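Local coordinates for TRAP dicarboxylate transporter, DctP subunit (Sulfurospirillum deleyianum, PDB 4OVS), which binds succinate and probably delivers it, as the periplasmic solute-binding component, to the membrane part of a TRAP transporter, at residues T264-E267 with R268-A272; S283-A286 with K287-N291; E300-A303 with A304-A308. All blocks are in the same frame, centred on the assembly; numbering follows the deposited sequence.

Interaction 1. Residues T264-E267 with R268-A272; sequences TEYE and RKEAA
Tyr266 and Glu270, one helical turn apart, meet through both the face and the hydroxyl of the phenol. The apolar part is a CH-pi contact: Glu270 CG stands over the ring face, 4.0 Å from the centroid of the Tyr266 ring. The chain of Glu270 bends at chi2 (-73°), which carries its carboxylate past the ring toward the hydroxyl, and the carboxylate and ring planes end up 74° apart. There Tyr266 OH gives a weak hydrogen bond to Glu270 OE1 at 2.8 Å, while OE2 has a weak, long ion pair with Lys42. A valine in place of Tyr266 would probably leave Glu270 OE1 without this donor and its CG without a ring to rest on.

The charged pair Glu265 and Lys269 runs side by side in the same direction. Their aliphatic parts touch, Glu265 CG to Lys269 CE at 3.5 Å, but OE2 and NZ stay 4.1 Å apart, beyond a salt bridge. A water closes the gap, donating to Glu265 OE2 at 2.6 Å and accepting from Lys269 NZ at 3.1 Å.

Arg268 extends back along Thr264, its NE 3.9 Å from Thr264 CG2. Its guanidinium is held by Asp121, in a salt bridge, and by the carbonyl of Tyr142, and Thr264 OG1 bonds to Met260 O and Asp141. Backbone bonds of the i to i+4 kind join the turns, among them Ala271 N to Glu267 O at 2.9 Å.

The contact lies midway along helix 253-289. Tyr266 stacks on Phe46 of helix 39-54, whose Pro39 touches Glu267, Glu270 and Ala271. Glu267 OE1 accepts from the backbone N of Asp144 on strand 137-152, and the Glu267 side chain packs on Trp143, near the succinate-binding residues Lys40 and Tyr236.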
loop_
_atom_site.group_PDB
_atom_site.type_symbol
_atom_site.label_atom_id
_atom_site.label_comp_id
_atom_site.label_asym_id
_atom_site.label_seq_id
_atom_site.Cartn_x
_atom_site.Cartn_y
_atom_site.Cartn_z
ATOM N N THR A 264 4.737 12.252 -8.529
ATOM C CA THR A 264 4.507 12.091 -7.100
ATOM C C THR A 264 3.470 13.130 -6.649
ATOM O O THR A 264 2.527 12.790 -5.950
ATOM C CB THR A 264 5.830 12.284 -6.345
ATOM O OG1 THR A 264 6.752 11.225 -6.690
ATOM C CG2 THR A 264 5.618 12.286 -4.882
ATOM N N GLU A 265 3.639 14.378 -7.087
ATOM C CA GLU A 265 2.705 15.494 -6.736
ATOM C C GLU A 265 1.303 15.133 -7.261
ATOM O O GLU A 265 0.304 15.276 -6.558
ATOM C CB GLU A 265 3.171 16.814 -7.356
ATOM C CG GLU A 265 2.015 17.834 -7.570
ATOM C CD GLU A 265 2.462 19.189 -8.147
ATOM O OE1 GLU A 265 3.126 19.207 -9.228
ATOM O OE2 GLU A 265 2.125 20.237 -7.520
ATOM N N TYR A 266 1.262 14.604 -8.482
ATOM C CA TYR A 266 0.007 14.248 -9.143
ATOM C C TYR A 266 -0.674 13.064 -8.447
ATOM O O TYR A 266 -1.861 13.091 -8.173
ATOM C CB TYR A 266 0.274 13.918 -10.599
ATOM C CG TYR A 266 -0.911 13.317 -11.269
ATOM C CD1 TYR A 266 -2.026 14.083 -11.518
ATOM C CD2 TYR A 266 -0.917 11.997 -11.665
ATOM C CE1 TYR A 266 -3.152 13.543 -12.136
ATOM C CE2 TYR A 266 -2.025 11.443 -12.288
ATOM C CZ TYR A 266 -3.135 12.224 -12.523
ATOM O OH TYR A 266 -4.266 11.719 -13.117
ATOM N N GLU A 267 0.089 12.027 -8.150
ATOM C CA GLU A 267 -0.440 10.879 -7.423
ATOM C C GLU A 267 -1.072 11.242 -6.111
ATOM O O GLU A 267 -2.128 10.717 -5.787
ATOM C CB GLU A 267 0.629 9.813 -7.196
ATOM C CG GLU A 267 0.128 8.509 -6.774
ATOM C CD GLU A 267 -0.142 8.310 -5.269
ATOM O OE1 GLU A 267 0.350 9.090 -4.403
ATOM O OE2 GLU A 267 -0.868 7.298 -4.973
ATOM N N ARG A 268 -0.457 12.141 -5.358
ATOM C CA ARG A 268 -0.986 12.449 -4.049
ATOM C C ARG A 268 -2.293 13.263 -4.170
ATOM O O ARG A 268 -3.148 13.163 -3.309
ATOM C CB ARG A 268 0.015 13.118 -3.143
ATOM C CG ARG A 268 1.305 12.335 -2.920
ATOM C CD ARG A 268 2.268 13.187 -2.111
ATOM N NE ARG A 268 3.457 12.458 -1.685
ATOM C CZ ARG A 268 4.323 12.905 -0.773
ATOM N NH1 ARG A 268 4.128 14.063 -0.166
ATOM N NH2 ARG A 268 5.395 12.197 -0.459
ATOM N N LYS A 269 -2.446 14.041 -5.240
ATOM C CA LYS A 269 -3.681 14.781 -5.483
ATOM C C LYS A 269 -4.805 13.779 -5.817
ATOM O O LYS A 269 -5.871 13.837 -5.230
ATOM C CB LYS A 269 -3.434 15.822 -6.594
ATOM C CG LYS A 269 -2.591 17.031 -6.123
ATOM C CD LYS A 269 -2.170 17.880 -7.335
ATOM C CE LYS A 269 -1.196 18.964 -7.003
ATOM N NZ LYS A 269 -1.729 19.995 -6.113
ATOM N N GLU A 270 -4.523 12.800 -6.686
ATOM C CA GLU A 270 -5.496 11.804 -7.041
ATOM C C GLU A 270 -5.890 11.022 -5.790
ATOM O O GLU A 270 -7.040 10.709 -5.589
ATOM C CB GLU A 270 -4.965 10.852 -8.123
ATOM C CG GLU A 270 -4.933 11.454 -9.547
ATOM C CD GLU A 270 -6.322 11.601 -10.209
ATOM O OE1 GLU A 270 -6.377 12.212 -11.299
ATOM O OE2 GLU A 270 -7.343 11.102 -9.681
ATOM N N ALA A 271 -4.938 10.753 -4.920
ATOM C CA ALA A 271 -5.261 10.009 -3.698
ATOM C C ALA A 271 -6.108 10.795 -2.722
ATOM O O ALA A 271 -6.885 10.176 -2.016
ATOM C CB ALA A 271 -4.038 9.483 -3.005
ATOM N N ALA A 272 -5.978 12.129 -2.668
ATOM C CA ALA A 272 -6.840 12.939 -1.835
ATOM C C ALA A 272 -8.341 12.821 -2.249
ATOM O O ALA A 272 -9.213 12.694 -1.412
ATOM C CB ALA A 272 -6.358 14.389 -1.860
HETATM O O HOH W 1 0.504 22.097 -6.666
#

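Interaction 2. Residues S283-A286 with K287-N291; sequences SEYA and KASGN
An ST turn at the C-terminal end of helix 253-289 closes this stretch, and its serine lies against a tyrosine one turn earlier. Ser289 OG accepts from the backbone N of Asn291, two residues on, at 3.1 Å, and the same hydroxyl donates to Tyr285 O at 2.7 Å. The first torsion of Ser289 (chi1 76°) sets OG between its backbone N and carbonyl carbon, from where it can turn back to the carbonyl of the preceding turn.

Tyr285 O is therefore gripped twice, since Ser289 N also donates to it at 2.9 Å. The two donors come from opposite faces of the carbonyl plane, each tilted about 30° from it, so the backbone and side chain of one residue share a single acceptor. Gly290 N bonds to Ala286 O, and Gly290 is the first residue to leave helical geometry; its positive phi (72°) is readily adopted by glycine and turns the chain out of the helix.

The Tyr285 ring projects from the helix and leans toward its C-terminal end, and Ser289 lies over one face: OG sits above the plane, offset toward the rim and 3.3 Å from CZ of Tyr285, while Ser289 CB makes a CH-pi contact. Around the tyrosine, Asn220, Glu221 and Leu292 from loops add further packing, and Leu292 also touches Ala286.

On the solvent side, Glu284 and Lys287 do not meet directly. A water donates to Glu284 OE1 and accepts from the NZ of Lys287, whose chain is fully extended, bridging groups whose charged atoms stay 4.9 Å apart.

Beyond the ring, Tyr285 OH lies 4.0 Å from Asn291 CB, and a water in the ring plane, 2.7 Å from Tyr285 OH and 2.9 Å from Asn291 O, links the two.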
loop_
_atom_site.group_PDB
_atom_site.type_symbol
_atom_site.label_atom_id
_atom_site.label_comp_id
_atom_site.label_asym_id
_atom_site.label_seq_id
_atom_site.Cartn_x
_atom_site.Cartn_y
_atom_site.Cartn_z
ATOM N N SER A 283 -20.965 2.431 -2.349
ATOM C CA SER A 283 -22.307 2.654 -1.819
ATOM C C SER A 283 -23.385 2.401 -2.851
ATOM O O SER A 283 -24.402 1.782 -2.543
ATOM C CB SER A 283 -22.410 4.087 -1.288
ATOM O OG SER A 283 -21.618 4.233 -0.124
ATOM N N GLU A 284 -23.153 2.852 -4.079
ATOM C CA GLU A 284 -24.103 2.613 -5.138
ATOM C C GLU A 284 -24.191 1.104 -5.440
ATOM O O GLU A 284 -25.283 0.547 -5.638
ATOM C CB GLU A 284 -23.714 3.389 -6.390
ATOM C CG GLU A 284 -24.751 3.260 -7.498
ATOM C CD GLU A 284 -25.747 4.443 -7.570
ATOM O OE1 GLU A 284 -26.385 4.749 -6.528
ATOM O OE2 GLU A 284 -25.927 5.038 -8.675
ATOM N N TYR A 285 -23.045 0.438 -5.435
ATOM C CA TYR A 285 -23.003 -0.998 -5.658
ATOM C C TYR A 285 -23.814 -1.747 -4.574
ATOM O O TYR A 285 -24.541 -2.718 -4.856
ATOM C CB TYR A 285 -21.556 -1.501 -5.691
ATOM C CG TYR A 285 -21.528 -2.976 -5.512
ATOM C CD1 TYR A 285 -21.787 -3.828 -6.572
ATOM C CD2 TYR A 285 -21.322 -3.526 -4.264
ATOM C CE1 TYR A 285 -21.810 -5.233 -6.406
ATOM C CE2 TYR A 285 -21.345 -4.888 -4.082
ATOM C CZ TYR A 285 -21.615 -5.733 -5.138
ATOM O OH TYR A 285 -21.626 -7.090 -4.912
ATOM N N ALA A 286 -23.690 -1.314 -3.329
ATOM C CA ALA A 286 -24.401 -1.993 -2.256
ATOM C C ALA A 286 -25.939 -1.798 -2.403
ATOM O O ALA A 286 -26.751 -2.743 -2.288
ATOM C CB ALA A 286 -23.915 -1.469 -0.946
ATOM N N LYS A 287 -26.341 -0.582 -2.726
ATOM C CA LYS A 287 -27.761 -0.278 -2.881
ATOM C C LYS A 287 -28.356 -1.030 -4.055
ATOM O O LYS A 287 -29.467 -1.566 -3.968
ATOM C CB LYS A 287 -27.898 1.218 -3.107
ATOM C CG LYS A 287 -29.301 1.791 -3.078
ATOM C CD LYS A 287 -29.192 3.325 -3.149
ATOM C CE LYS A 287 -30.499 4.032 -3.505
ATOM N NZ LYS A 287 -30.262 5.512 -3.608
ATOM N N ALA A 288 -27.630 -1.061 -5.168
ATOM C CA ALA A 288 -28.165 -1.604 -6.406
ATOM C C ALA A 288 -28.153 -3.111 -6.392
ATOM O O ALA A 288 -29.082 -3.732 -6.867
ATOM C CB ALA A 288 -27.394 -1.103 -7.581
ATOM N N SER A 289 -27.083 -3.700 -5.877
ATOM C CA SER A 289 -26.947 -5.145 -5.884
ATOM C C SER A 289 -27.638 -5.800 -4.701
ATOM O O SER A 289 -28.090 -6.946 -4.811
ATOM C CB SER A 289 -25.450 -5.562 -5.879
ATOM O OG SER A 289 -24.864 -5.402 -4.616
ATOM N N GLY A 290 -27.735 -5.086 -3.591
ATOM C CA GLY A 290 -28.238 -5.653 -2.344
ATOM C C GLY A 290 -27.308 -6.632 -1.639
ATOM O O GLY A 290 -27.717 -7.260 -0.665
ATOM N N ASN A 291 -26.064 -6.761 -2.103
ATOM C CA ASN A 291 -25.162 -7.797 -1.600
ATOM C C ASN A 291 -23.964 -7.299 -0.755
ATOM O O ASN A 291 -23.014 -8.031 -0.543
ATOM C CB ASN A 291 -24.662 -8.649 -2.773
ATOM C CG ASN A 291 -25.796 -9.421 -3.457
ATOM O OD1 ASN A 291 -26.738 -9.840 -2.813
ATOM N ND2 ASN A 291 -25.694 -9.598 -4.760
HETATM O O HOH W 2 -28.206 6.447 -5.530
HETATM O O HOH W 3 -21.066 -8.329 -2.627
#

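Interaction 3. Residues E300-A303 with A304-A308; sequences EQKA and AWQKA
From Glu300 to Ala308 the backbone is regular alpha-helix, and four amides of the second half reach back to carbonyls of the first. Ala304 N bonds to Glu300 O at 3.3 Å, a rather long link, and Gln306 N to Lys302 O at 3.0 Å. The bond of Lys307 N to Ala303 O, at 2.9 Å, is the straightest of the set, with an N-H...O angle of 164°. Trp305 N turns to Gln301 O, although the position of that oxygen is less certain.

Among the side chains, Lys302 and Gln306 cross at a slant, one turn apart on an outer side of the helix. The lysine is stretched out, with CG anti to its backbone N (chi1 179°), and its methylenes lie beside the end of the glutamine; which way round that amide sits is doubtful. Gln306 CB also rests 3.3 Å from Ala303 O.

Trp305 is the buried member and leaves the helix on another side. Its CB approaches Lys302 O at 3.5 Å, and the edge of the indole, near its plane, passes Lys302 CA.

Helix 299-310 follows strand 293-295 and is laid on the body of the protein by that tryptophan, whose NE1 bonds to Leu158 O and whose ring packs on Ile157 and Leu297. Gln301 OE1 accepts from Thr298 N just before the helix while its side chain touches Leu159, and Gln306 lies on Phe108, so residues of neighbouring loops meet the helix at Gln301, Trp305 and Gln306.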
loop_
_atom_site.group_PDB
_atom_site.type_symbol
_atom_site.label_atom_id
_atom_site.label_comp_id
_atom_site.label_asym_id
_atom_site.label_seq_id
_atom_site.Cartn_x
_atom_site.Cartn_y
_atom_site.Cartn_z
ATOM N N GLU A 300 -17.363 4.489 20.646
ATOM C CA GLU A 300 -17.226 3.401 21.593
ATOM C C GLU A 300 -16.564 2.233 20.864
ATOM O O GLU A 300 -15.586 1.660 21.349
ATOM C CB GLU A 300 -18.606 3.021 22.135
ATOM C CG GLU A 300 -18.599 2.218 23.427
ATOM C CD GLU A 300 -19.940 2.292 24.182
ATOM O OE1 GLU A 300 -20.870 2.962 23.679
ATOM O OE2 GLU A 300 -20.064 1.695 25.278
ATOM N N GLN A 301 -17.098 1.894 19.693
ATOM C CA GLN A 301 -16.536 0.832 18.859
ATOM C C GLN A 301 -15.106 1.142 18.411
ATOM O O GLN A 301 -14.242 0.255 18.408
ATOM C CB GLN A 301 -17.439 0.575 17.651
ATOM C CG GLN A 301 -18.805 -0.030 18.043
ATOM C CD GLN A 301 -19.830 -0.033 16.914
ATOM O OE1 GLN A 301 -19.715 0.703 15.928
ATOM N NE2 GLN A 301 -20.823 -0.889 17.045
ATOM N N LYS A 302 -14.829 2.392 18.062
ATOM C CA LYS A 302 -13.475 2.753 17.637
ATOM C C LYS A 302 -12.442 2.613 18.759
ATOM O O LYS A 302 -11.325 2.155 18.545
ATOM C CB LYS A 302 -13.446 4.177 17.125
ATOM C CG LYS A 302 -12.076 4.620 16.697
ATOM C CD LYS A 302 -12.134 5.979 16.038
ATOM C CE LYS A 302 -10.781 6.367 15.477
ATOM N NZ LYS A 302 -10.661 7.840 15.224
ATOM N N ALA A 303 -12.822 3.019 19.957
ATOM C CA ALA A 303 -11.949 2.926 21.105
ATOM C C ALA A 303 -11.523 1.486 21.319
ATOM O O ALA A 303 -10.351 1.190 21.525
ATOM C CB ALA A 303 -12.671 3.419 22.301
ATOM N N ALA A 304 -12.489 0.588 21.261
ATOM C CA ALA A 304 -12.243 -0.815 21.562
ATOM C C ALA A 304 -11.293 -1.427 20.536
ATOM O O ALA A 304 -10.480 -2.304 20.846
ATOM C CB ALA A 304 -13.552 -1.567 21.578
ATOM N N TRP A 305 -11.410 -0.978 19.299
ATOM C CA TRP A 305 -10.463 -1.400 18.284
ATOM C C TRP A 305 -9.065 -0.875 18.592
ATOM O O TRP A 305 -8.075 -1.587 18.410
ATOM C CB TRP A 305 -10.920 -0.921 16.903
ATOM C CG TRP A 305 -12.040 -1.746 16.354
ATOM C CD1 TRP A 305 -13.354 -1.387 16.240
ATOM C CD2 TRP A 305 -11.943 -3.074 15.851
ATOM N NE1 TRP A 305 -14.081 -2.410 15.698
ATOM C CE2 TRP A 305 -13.241 -3.463 15.454
ATOM C CE3 TRP A 305 -10.888 -3.980 15.700
ATOM C CZ2 TRP A 305 -13.504 -4.711 14.909
ATOM C CZ3 TRP A 305 -11.153 -5.221 15.154
ATOM C CH2 TRP A 305 -12.449 -5.573 14.757
ATOM N N GLN A 306 -8.980 0.364 19.073
ATOM C CA GLN A 306 -7.673 0.984 19.353
ATOM C C GLN A 306 -6.979 0.280 20.487
ATOM O O GLN A 306 -5.789 -0.008 20.420
ATOM C CB GLN A 306 -7.834 2.448 19.735
ATOM C CG GLN A 306 -7.520 3.411 18.604
ATOM C CD GLN A 306 -8.394 4.650 18.631
ATOM O OE1 GLN A 306 -9.390 4.710 19.361
ATOM N NE2 GLN A 306 -8.028 5.644 17.837
ATOM N N LYS A 307 -7.735 0.000 21.539
ATOM C CA LYS A 307 -7.161 -0.653 22.698
ATOM C C LYS A 307 -6.611 -2.030 22.327
ATOM O O LYS A 307 -5.479 -2.378 22.658
ATOM C CB LYS A 307 -8.197 -0.811 23.807
ATOM C CG LYS A 307 -7.589 -1.497 25.039
ATOM C CD LYS A 307 -8.561 -1.647 26.181
ATOM C CE LYS A 307 -7.855 -2.231 27.407
ATOM N NZ LYS A 307 -8.765 -2.334 28.587
ATOM N N ALA A 308 -7.407 -2.814 21.621
ATOM C CA ALA A 308 -7.043 -4.196 21.381
ATOM C C ALA A 308 -5.849 -4.285 20.453
ATOM O O ALA A 308 -5.013 -5.175 20.598
ATOM C CB ALA A 308 -8.222 -4.949 20.780
#

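Interactions 1 and 2 share helix 253-289, with centres about 28 Å apart, whereas interaction 3 belongs to the separate, short helix 299-310. Interaction 1 is partly buried, packed against helix 39-54 and strand 137-152 close to the succinate site, and most of its polar ends find partners elsewhere in the fold. Interactions 2 and 3 lie at the surface, away from the annotated sites. Water joins opposite charges in both 1 and 2, but only 2 ends a helix, through a serine hydroxyl and a glycine. Interactions 1 and 2 also set a tyrosine face against the residue four positions on, while 3 relies on one buried indole facing loops.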